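Local structure of heme-binding protein A (Haemophilus parasuis 29755, 3TPA) at residues 163-171 and 180-188; 263-274 and 478-489. The protein probably binds glutathione as an extracytoplasmic solute-binding protein of the family 5 type, although it is named as a heme-binding protein. The protein carries 1 engineered substitution. All coordinates share one frame; numbering follows the deposited sequence.

Contact 1 (163-171 and 180-188); sequences SIYSKEYAD and ETLDQQPIG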
loop_
_atom_site.group_PDB
_atom_site.type_symbol
_atom_site.label_atom_id
_atom_site.label_comp_id
_atom_site.label_asym_id
_atom_site.label_seq_id
_atom_site.Cartn_x
_atom_site.Cartn_y
_atom_site.Cartn_z
ATOM N N SER A 163 -8.204 -10.618 -7.141
ATOM C CA SER A 163 -8.016 -12.065 -7.214
ATOM C C SER A 163 -9.167 -12.681 -7.983
ATOM O O SER A 163 -10.303 -12.209 -7.897
ATOM C CB SER A 163 -7.989 -12.666 -5.817
ATOM O OG SER A 163 -6.811 -12.293 -5.132
ATOM N N ILE A 164 -8.879 -13.737 -8.735
ATOM C CA ILE A 164 -9.906 -14.347 -9.570
ATOM C C ILE A 164 -10.543 -15.528 -8.843
ATOM O O ILE A 164 -9.860 -16.502 -8.496
ATOM C CB ILE A 164 -9.328 -14.791 -10.925
ATOM C CG1 ILE A 164 -8.684 -13.603 -11.657
ATOM C CG2 ILE A 164 -10.398 -15.450 -11.786
ATOM C CD1 ILE A 164 -9.610 -12.428 -11.880
ATOM N N TYR A 165 -11.847 -15.401 -8.593
ATOM C CA TYR A 165 -12.671 -16.440 -7.995
ATOM C C TYR A 165 -13.245 -17.374 -9.066
ATOM O O TYR A 165 -13.174 -17.105 -10.264
ATOM C CB TYR A 165 -13.867 -15.803 -7.297
ATOM C CG TYR A 165 -13.555 -14.951 -6.081
ATOM C CD1 TYR A 165 -14.010 -15.324 -4.810
ATOM C CD2 TYR A 165 -12.816 -13.779 -6.198
ATOM C CE1 TYR A 165 -13.735 -14.533 -3.683
ATOM C CE2 TYR A 165 -12.542 -12.996 -5.098
ATOM C CZ TYR A 165 -13.001 -13.372 -3.842
ATOM O OH TYR A 165 -12.711 -12.570 -2.756
ATOM N N SER A 166 -13.843 -18.469 -8.612
ATOM C CA SER A 166 -14.420 -19.444 -9.511
ATOM C C SER A 166 -15.907 -19.163 -9.665
ATOM O O SER A 166 -16.643 -19.201 -8.694
ATOM C CB SER A 166 -14.244 -20.849 -8.946
ATOM O OG SER A 166 -15.106 -21.758 -9.619
ATOM N N LYS A 167 -16.353 -18.876 -10.878
ATOM C CA LYS A 167 -17.780 -18.683 -11.094
ATOM C C LYS A 167 -18.525 -20.011 -10.987
ATOM O O LYS A 167 -19.665 -20.047 -10.548
ATOM C CB LYS A 167 -18.060 -18.009 -12.444
ATOM C CG LYS A 167 -19.552 -17.746 -12.694
ATOM C CD LYS A 167 -19.773 -17.132 -14.076
ATOM C CE LYS A 167 -21.189 -16.582 -14.237
ATOM N NZ LYS A 167 -22.252 -17.608 -14.151
ATOM N N GLU A 168 -17.883 -21.106 -11.377
ATOM C CA GLU A 168 -18.543 -22.411 -11.273
ATOM C C GLU A 168 -18.918 -22.686 -9.811
ATOM O O GLU A 168 -20.052 -23.064 -9.488
ATOM C CB GLU A 168 -17.659 -23.526 -11.846
ATOM C CG GLU A 168 -18.298 -24.905 -11.788
ATOM C CD GLU A 168 -17.610 -25.921 -12.684
ATOM O OE1 GLU A 168 -16.404 -25.761 -12.990
ATOM O OE2 GLU A 168 -18.285 -26.890 -13.088
ATOM N N TYR A 169 -17.954 -22.471 -8.923
ATOM C CA TYR A 169 -18.164 -22.591 -7.487
ATOM C C TYR A 169 -19.235 -21.609 -7.026
ATOM O O TYR A 169 -20.152 -21.976 -6.298
ATOM C CB TYR A 169 -16.837 -22.282 -6.805
ATOM C CG TYR A 169 -16.732 -22.464 -5.301
ATOM C CD1 TYR A 169 -17.323 -23.542 -4.645
ATOM C CD2 TYR A 169 -15.983 -21.562 -4.546
ATOM C CE1 TYR A 169 -17.180 -23.702 -3.243
ATOM C CE2 TYR A 169 -15.826 -21.715 -3.177
ATOM C CZ TYR A 169 -16.429 -22.779 -2.528
ATOM O OH TYR A 169 -16.258 -22.900 -1.162
ATOM N N ALA A 170 -19.121 -20.355 -7.458
ATOM C CA ALA A 170 -20.109 -19.337 -7.087
ATOM C C ALA A 170 -21.519 -19.697 -7.600
ATOM O O ALA A 170 -22.513 -19.545 -6.884
ATOM C CB ALA A 170 -19.686 -17.975 -7.602
ATOM N N ASP A 171 -21.604 -20.179 -8.835
ATOM C CA ASP A 171 -22.891 -20.621 -9.362
ATOM C C ASP A 171 -23.464 -21.728 -8.487
ATOM O O ASP A 171 -24.637 -21.682 -8.108
ATOM C CB ASP A 171 -22.781 -21.095 -10.820
ATOM C CG ASP A 171 -22.587 -19.950 -11.799
ATOM O OD1 ASP A 171 -22.816 -18.797 -11.406
ATOM O OD2 ASP A 171 -22.211 -20.205 -12.961
ATOM N N GLU A 180 -22.606 -17.267 0.676
ATOM C CA GLU A 180 -21.631 -16.788 1.651
ATOM C C GLU A 180 -20.394 -17.669 1.670
ATOM O O GLU A 180 -19.296 -17.217 1.958
ATOM C CB GLU A 180 -22.239 -16.714 3.055
ATOM C CG GLU A 180 -22.974 -15.412 3.332
ATOM C CD GLU A 180 -24.273 -15.301 2.555
ATOM O OE1 GLU A 180 -24.905 -16.352 2.284
ATOM O OE2 GLU A 180 -24.665 -14.159 2.224
ATOM N N THR A 181 -20.579 -18.935 1.344
ATOM C CA THR A 181 -19.484 -19.885 1.405
ATOM C C THR A 181 -18.341 -19.463 0.479
ATOM O O THR A 181 -17.190 -19.844 0.693
ATOM C CB THR A 181 -19.955 -21.297 1.074
ATOM O OG1 THR A 181 -20.926 -21.704 2.042
ATOM C CG2 THR A 181 -18.800 -22.271 1.111
ATOM N N LEU A 182 -18.667 -18.680 -0.546
ATOM C CA LEU A 182 -17.670 -18.228 -1.510
ATOM C C LEU A 182 -16.619 -17.415 -0.781
ATOM O O LEU A 182 -15.431 -17.491 -1.089
ATOM C CB LEU A 182 -18.310 -17.369 -2.611
ATOM C CG LEU A 182 -17.430 -17.011 -3.821
ATOM C CD1 LEU A 182 -17.185 -18.206 -4.737
ATOM C CD2 LEU A 182 -18.047 -15.879 -4.603
ATOM N N ASP A 183 -17.064 -16.644 0.202
ATOM C CA ASP A 183 -16.163 -15.761 0.926
ATOM C C ASP A 183 -15.500 -16.439 2.131
ATOM O O ASP A 183 -14.421 -16.045 2.550
ATOM C CB ASP A 183 -16.909 -14.501 1.368
ATOM C CG ASP A 183 -17.410 -13.694 0.203
ATOM O OD1 ASP A 183 -16.607 -13.435 -0.716
ATOM O OD2 ASP A 183 -18.607 -13.335 0.196
ATOM N N GLN A 184 -16.141 -17.470 2.669
ATOM C CA GLN A 184 -15.681 -18.090 3.910
ATOM C C GLN A 184 -14.827 -19.320 3.694
ATOM O O GLN A 184 -14.009 -19.658 4.542
ATOM C CB GLN A 184 -16.871 -18.452 4.802
ATOM C CG GLN A 184 -17.666 -17.242 5.262
ATOM C CD GLN A 184 -19.008 -17.629 5.832
ATOM O OE1 GLN A 184 -19.312 -18.811 5.976
ATOM N NE2 GLN A 184 -19.822 -16.636 6.155
ATOM N N GLN A 185 -15.026 -19.995 2.565
ATOM C CA GLN A 185 -14.263 -21.198 2.244
ATOM C C GLN A 185 -13.634 -20.997 0.877
ATOM O O GLN A 185 -14.157 -21.466 -0.137
ATOM C CB GLN A 185 -15.173 -22.428 2.235
ATOM C CG GLN A 185 -16.131 -22.473 3.404
ATOM C CD GLN A 185 -15.452 -22.878 4.689
ATOM O OE1 GLN A 185 -14.389 -23.504 4.670
ATOM N NE2 GLN A 185 -16.061 -22.525 5.819
ATOM N N PRO A 186 -12.507 -20.281 0.846
ATOM C CA PRO A 186 -11.946 -19.816 -0.430
ATOM C C PRO A 186 -11.434 -20.936 -1.325
ATOM O O PRO A 186 -10.821 -21.894 -0.855
ATOM C CB PRO A 186 -10.800 -18.884 0.004
ATOM C CG PRO A 186 -10.463 -19.325 1.419
ATOM C CD PRO A 186 -11.769 -19.763 2.010
ATOM N N ILE A 187 -11.709 -20.799 -2.620
ATOM C CA ILE A 187 -11.262 -21.730 -3.653
ATOM C C ILE A 187 -10.598 -20.862 -4.700
ATOM O O ILE A 187 -11.207 -19.926 -5.207
ATOM C CB ILE A 187 -12.458 -22.458 -4.311
ATOM C CG1 ILE A 187 -12.961 -23.606 -3.429
ATOM C CG2 ILE A 187 -12.108 -22.957 -5.720
ATOM C CD1 ILE A 187 -11.962 -24.741 -3.271
ATOM N N GLY A 188 -9.350 -21.156 -5.036
ATOM C CA GLY A 188 -8.696 -20.397 -6.076
ATOM C C GLY A 188 -7.794 -21.231 -6.941
ATOM O O GLY A 188 -7.881 -22.455 -6.959
HETATM O O HOH W 1 -13.747 -19.117 -5.876
#
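Tyr169, in the first turn of helix 167-175, reaches across to helix 181-184 and the loop that follows it. Its CG stands anti to the backbone N (chi1 -174°), which carries the ring out toward that loop. CB leads to the ring, where Tyr169 CD2 lies 3.6 Å from Leu182 CD1, which meets the ring obliquely. Further out, CE2 meets Ile187 CG1. This CG1 sits over one ring face, 3.8 Å from the Tyr169 ring centroid and offset toward the rim, a CH-pi contact. At the tip, Tyr169 OH donates to Gln185 O at 2.7 Å. The bond lies in the carbonyl plane, and Thr181 CG2 packs beside the hydroxyl.

Leu182 touches both tyrosines of 163-171. Its CD1 also touches Ala170 CB at 3.8 Å, and its CG lies 3.9 Å from Tyr165 CD1. Phe99 and Arg103 of helix 94-105 pack on the same leucine. The hydroxyl of Tyr165 is bonded elsewhere, to Ser22 and Ala24.

Ser166 is the N-cap of helix 167-175. Its OG accepts from Tyr169 N at 3.0 Å. This capping bond ties down the backbone N of the residue whose ring makes the contact. A water joins the two segments nearby: it accepts from Ser166 N and donates to Ile187 O.

The contact is therefore a helix-to-loop joint with an apolar middle. Gln185 is the first residue after helix 181-184 to leave helical phi/psi, and the phenol gives its carbonyl a partner. The bond ties the far end of the ring to the chain just before Ile187, whose CG1 lies on its face.

Contact 2 (263-274 and 478-489); sequences LLEREGLNLAYI and IIPFAHSINYVP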
loop_
_atom_site.group_PDB
_atom_site.type_symbol
_atom_site.label_atom_id
_atom_site.label_comp_id
_atom_site.label_asym_id
_atom_site.label_seq_id
_atom_site.Cartn_x
_atom_site.Cartn_y
_atom_site.Cartn_z
ATOM N N LEU A 263 16.609 -10.941 9.890
ATOM C CA LEU A 263 15.706 -9.797 9.885
ATOM C C LEU A 263 15.754 -9.066 8.540
ATOM O O LEU A 263 16.732 -8.395 8.236
ATOM C CB LEU A 263 16.059 -8.818 11.010
ATOM C CG LEU A 263 15.132 -7.591 11.052
ATOM C CD1 LEU A 263 13.730 -7.984 11.528
ATOM C CD2 LEU A 263 15.703 -6.498 11.928
ATOM N N LEU A 264 14.699 -9.205 7.742
ATOM C CA LEU A 264 14.600 -8.485 6.472
ATOM C C LEU A 264 13.935 -7.116 6.671
ATOM O O LEU A 264 12.983 -6.987 7.449
ATOM C CB LEU A 264 13.803 -9.300 5.452
ATOM C CG LEU A 264 14.272 -10.725 5.153
ATOM C CD1 LEU A 264 13.291 -11.432 4.228
ATOM C CD2 LEU A 264 15.670 -10.721 4.550
ATOM N N GLU A 265 14.425 -6.100 5.961
ATOM C CA GLU A 265 13.847 -4.757 6.051
ATOM C C GLU A 265 13.886 -4.034 4.718
ATOM O O GLU A 265 14.732 -4.302 3.873
ATOM C CB GLU A 265 14.594 -3.906 7.077
ATOM C CG GLU A 265 16.092 -3.778 6.799
ATOM C CD GLU A 265 16.788 -2.944 7.854
ATOM O OE1 GLU A 265 17.492 -3.523 8.703
ATOM O OE2 GLU A 265 16.616 -1.711 7.851
ATOM N N ARG A 266 12.947 -3.114 4.547
ATOM C CA ARG A 266 12.959 -2.194 3.415
ATOM C C ARG A 266 11.950 -1.077 3.658
ATOM O O ARG A 266 11.053 -1.205 4.481
ATOM C CB ARG A 266 12.673 -2.920 2.105
ATOM C CG ARG A 266 11.311 -3.575 2.020
ATOM C CD ARG A 266 11.092 -4.158 0.631
ATOM N NE ARG A 266 10.965 -3.093 -0.357
ATOM C CZ ARG A 266 11.066 -3.261 -1.668
ATOM N NH1 ARG A 266 10.919 -2.220 -2.467
ATOM N NH2 ARG A 266 11.304 -4.459 -2.183
ATOM N N GLU A 267 12.108 0.024 2.948
ATOM C CA GLU A 267 11.257 1.197 3.143
ATOM C C GLU A 267 9.833 0.894 2.724
ATOM O O GLU A 267 9.605 0.176 1.757
ATOM C CB GLU A 267 11.832 2.387 2.362
ATOM C CG GLU A 267 13.265 2.717 2.796
ATOM C CD GLU A 267 13.871 3.850 2.002
ATOM O OE1 GLU A 267 13.630 3.918 0.785
ATOM O OE2 GLU A 267 14.586 4.680 2.592
ATOM N N GLY A 268 8.878 1.419 3.482
ATOM C CA GLY A 268 7.482 1.268 3.135
ATOM C C GLY A 268 7.168 2.252 2.023
ATOM O O GLY A 268 7.879 3.233 1.853
ATOM N N LEU A 269 6.113 1.986 1.268
ATOM C CA LEU A 269 5.663 2.898 0.213
ATOM C C LEU A 269 4.728 3.921 0.831
ATOM O O LEU A 269 3.524 3.919 0.580
ATOM C CB LEU A 269 4.955 2.116 -0.892
ATOM C CG LEU A 269 5.769 0.941 -1.438
ATOM C CD1 LEU A 269 4.948 0.101 -2.420
ATOM C CD2 LEU A 269 7.077 1.396 -2.076
ATOM N N ASN A 270 5.296 4.790 1.661
ATOM C CA ASN A 270 4.523 5.754 2.435
ATOM C C ASN A 270 5.359 7.007 2.658
ATOM O O ASN A 270 6.527 7.046 2.277
ATOM C CB ASN A 270 4.019 5.147 3.777
ATOM C CG ASN A 270 5.144 4.737 4.726
ATOM O OD1 ASN A 270 6.228 5.287 4.701
ATOM N ND2 ASN A 270 4.863 3.771 5.587
ATOM N N LEU A 271 4.752 8.034 3.230
ATOM C CA LEU A 271 5.447 9.291 3.514
ATOM C C LEU A 271 4.815 9.938 4.722
ATOM O O LEU A 271 3.591 10.077 4.794
ATOM C CB LEU A 271 5.328 10.266 2.335
ATOM C CG LEU A 271 5.943 11.671 2.540
ATOM C CD1 LEU A 271 7.455 11.572 2.723
ATOM C CD2 LEU A 271 5.600 12.645 1.364
ATOM N N ALA A 272 5.647 10.316 5.684
ATOM C CA ALA A 272 5.187 11.094 6.819
ATOM C C ALA A 272 5.699 12.480 6.545
ATOM O O ALA A 272 6.857 12.644 6.185
ATOM C CB ALA A 272 5.787 10.560 8.114
ATOM N N TYR A 273 4.847 13.484 6.698
ATOM C CA TYR A 273 5.239 14.842 6.322
ATOM C C TYR A 273 4.565 15.854 7.218
ATOM O O TYR A 273 3.630 15.530 7.928
ATOM C CB TYR A 273 4.873 15.128 4.862
ATOM C CG TYR A 273 3.398 15.031 4.555
ATOM C CD1 TYR A 273 2.568 16.144 4.656
ATOM C CD2 TYR A 273 2.829 13.824 4.157
ATOM C CE1 TYR A 273 1.216 16.063 4.362
ATOM C CE2 TYR A 273 1.480 13.738 3.849
ATOM C CZ TYR A 273 0.680 14.854 3.958
ATOM O OH TYR A 273 -0.660 14.760 3.678
ATOM N N ILE A 274 5.031 17.094 7.159
ATOM C CA ILE A 274 4.321 18.191 7.790
ATOM C C ILE A 274 3.519 18.868 6.680
ATOM O O ILE A 274 4.088 19.360 5.713
ATOM C CB ILE A 274 5.288 19.199 8.432
ATOM C CG1 ILE A 274 6.169 18.539 9.499
ATOM C CG2 ILE A 274 4.531 20.401 9.005
ATOM C CD1 ILE A 274 5.383 17.942 10.706
ATOM N N ILE A 478 4.396 20.891 1.254
ATOM C CA ILE A 478 4.500 20.056 2.442
ATOM C C ILE A 478 5.980 19.821 2.649
ATOM O O ILE A 478 6.778 20.028 1.737
ATOM C CB ILE A 478 3.788 18.689 2.317
ATOM C CG1 ILE A 478 4.470 17.784 1.281
ATOM C CG2 ILE A 478 2.269 18.858 1.996
ATOM C CD1 ILE A 478 3.846 16.384 1.226
ATOM N N ILE A 479 6.345 19.405 3.854
ATOM C CA ILE A 479 7.729 19.105 4.181
ATOM C C ILE A 479 7.834 17.609 4.432
ATOM O O ILE A 479 7.510 17.138 5.516
ATOM C CB ILE A 479 8.150 19.869 5.449
ATOM C CG1 ILE A 479 7.985 21.381 5.253
ATOM C CG2 ILE A 479 9.587 19.535 5.844
ATOM C CD1 ILE A 479 7.950 22.182 6.538
ATOM N N PRO A 480 8.278 16.846 3.423
ATOM C CA PRO A 480 8.492 15.412 3.648
ATOM C C PRO A 480 9.580 15.210 4.685
ATOM O O PRO A 480 10.572 15.929 4.645
ATOM C CB PRO A 480 8.996 14.924 2.283
ATOM C CG PRO A 480 8.395 15.931 1.286
ATOM C CD PRO A 480 8.577 17.229 2.030
ATOM N N PHE A 481 9.404 14.268 5.606
ATOM C CA PHE A 481 10.501 13.936 6.516
ATOM C C PHE A 481 10.851 12.447 6.696
ATOM O O PHE A 481 11.979 12.133 7.056
ATOM C CB PHE A 481 10.334 14.634 7.880
ATOM C CG PHE A 481 9.102 14.209 8.654
ATOM C CD1 PHE A 481 9.100 13.031 9.393
ATOM C CD2 PHE A 481 7.961 15.018 8.673
ATOM C CE1 PHE A 481 7.974 12.639 10.118
ATOM C CE2 PHE A 481 6.824 14.644 9.403
ATOM C CZ PHE A 481 6.834 13.439 10.123
ATOM N N ALA A 482 9.917 11.529 6.457
ATOM C CA ALA A 482 10.236 10.119 6.687
ATOM C C ALA A 482 9.460 9.144 5.824
ATOM O O ALA A 482 8.319 9.407 5.408
ATOM C CB ALA A 482 10.027 9.761 8.151
ATOM N N HIS A 483 10.104 8.021 5.551
ATOM C CA HIS A 483 9.410 6.823 5.134
ATOM C C HIS A 483 9.573 5.817 6.271
ATOM O O HIS A 483 10.615 5.774 6.922
ATOM C CB HIS A 483 10.041 6.233 3.873
ATOM C CG HIS A 483 10.273 7.236 2.781
ATOM N ND1 HIS A 483 9.243 7.836 2.103
ATOM C CD2 HIS A 483 11.416 7.727 2.258
ATOM C CE1 HIS A 483 9.740 8.659 1.188
ATOM N NE2 HIS A 483 11.054 8.607 1.260
ATOM N N SER A 484 8.555 5.009 6.532
ATOM C CA SER A 484 8.726 4.004 7.583
ATOM C C SER A 484 9.510 2.842 6.992
ATOM O O SER A 484 9.619 2.714 5.765
ATOM C CB SER A 484 7.374 3.526 8.110
ATOM O OG SER A 484 6.776 2.629 7.183
ATOM N N ILE A 485 10.083 2.015 7.859
ATOM C CA ILE A 485 10.716 0.779 7.418
ATOM C C ILE A 485 9.859 -0.420 7.794
ATOM O O ILE A 485 9.389 -0.518 8.921
ATOM C CB ILE A 485 12.100 0.595 8.042
ATOM C CG1 ILE A 485 13.082 1.603 7.455
ATOM C CG2 ILE A 485 12.598 -0.830 7.791
ATOM C CD1 ILE A 485 14.449 1.597 8.103
ATOM N N ASN A 486 9.650 -1.336 6.852
ATOM C CA ASN A 486 8.925 -2.561 7.166
ATOM C C ASN A 486 9.902 -3.666 7.512
ATOM O O ASN A 486 10.953 -3.799 6.880
ATOM C CB ASN A 486 8.052 -3.006 5.991
ATOM C CG ASN A 486 6.827 -2.118 5.800
ATOM O OD1 ASN A 486 6.160 -1.737 6.766
ATOM N ND2 ASN A 486 6.521 -1.801 4.551
ATOM N N TYR A 487 9.540 -4.469 8.501
ATOM C CA TYR A 487 10.378 -5.587 8.908
ATOM C C TYR A 487 9.671 -6.909 8.732
ATOM O O TYR A 487 8.499 -7.042 9.053
ATOM C CB TYR A 487 10.770 -5.444 10.378
ATOM C CG TYR A 487 11.628 -4.247 10.668
ATOM C CD1 TYR A 487 12.956 -4.220 10.279
ATOM C CD2 TYR A 487 11.109 -3.140 11.321
ATOM C CE1 TYR A 487 13.755 -3.120 10.534
ATOM C CE2 TYR A 487 11.909 -2.021 11.588
ATOM C CZ TYR A 487 13.232 -2.031 11.199
ATOM O OH TYR A 487 14.042 -0.945 11.444
ATOM N N VAL A 488 10.397 -7.892 8.223
ATOM C CA VAL A 488 9.940 -9.278 8.273
ATOM C C VAL A 488 10.993 -10.121 9.005
ATOM O O VAL A 488 12.024 -10.497 8.434
ATOM C CB VAL A 488 9.665 -9.867 6.883
ATOM C CG1 VAL A 488 9.344 -11.346 6.989
ATOM C CG2 VAL A 488 8.512 -9.140 6.190
ATOM N N PRO A 489 10.746 -10.402 10.291
ATOM C CA PRO A 489 11.687 -11.225 11.063
ATOM C C PRO A 489 11.485 -12.706 10.751
ATOM O O PRO A 489 10.404 -13.248 10.981
ATOM C CB PRO A 489 11.305 -10.922 12.520
ATOM C CG PRO A 489 10.349 -9.726 12.457
ATOM C CD PRO A 489 9.667 -9.865 11.136
HETATM O O HOH W 2 16.389 -0.701 10.563
HETATM O O HOH W 3 7.847 -1.906 1.981
#
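The Phe481 ring has Ala272 O over its centre on one face, 3.5 Å above the plane, and Ile274 N near its edge. Ala272 CB touches the ring at CE1. The Tyr273 ring carries Ile478 CD1 over one face, 3.8 Å from the ring centroid, a CH-pi contact. Ile478 CG1 lies between its backbone N and carbonyl carbon (chi1 67°), which brings CD1 over that ring. The Tyr487 ring has Ile485 CG2 over one face and a water in plane at its edge. This water accepts from Tyr487 OH and donates to Glu265 OE2. The imidazole of His483 receives Asn270 O at its edge, in plane, with ND1 donating at 2.8 Å.

Strands 261-276 and 478-491 run antiparallel here, in two paired runs with a shift of two residues between them. At the break, side chains supply much of the pairing. Asn270 OD1 accepts from Ser484 N at 3.0 Å, on a lone pair. Asn270 ND2 donates to Ser484 OG at 2.7 Å, within its own amide plane. Gly268 N still reaches Ser484 O, at 2.7 Å and 176°. Further along 263-274 comes a classic beta bulge, where Phe481 N and Ala482 N both donate to Ala272 O, at 3.1 and 3.3 Å.

Outside the pair, Thr311 OG1 is hydrogen-bonded to Glu267 OE2, and Tyr306 of helix 298-306 packs on Ala272 and Phe481. These strands are neighbours within a mixed sheet. The side-chain bonds bridge the gap between the two paired runs; both ends of the Asn270 amide are gripped, which fixes its rotation.

How the contacts relate
Both contacts are largely buried, but they sit in different parts of the fold. Contact 2 lies nearer the middle of the chain: its centre is about 12 Å from that of the chain, against about 25 Å for contact 1. Their centres are about 35 Å apart and their nearest atoms about 17 Å, so they do not touch. Contact 1 is local: a short connection joins its two segments, which hold the start of helix 167-175 against helix 181-184 and the loop after it. Contact 2 brings together strands separated by 203 residues. Apolar side chains dominate contact 1, with one direct hydrogen bond across it. Contact 2 depends on many backbone bonds, supplemented by polar side chains where the strand pairing breaks.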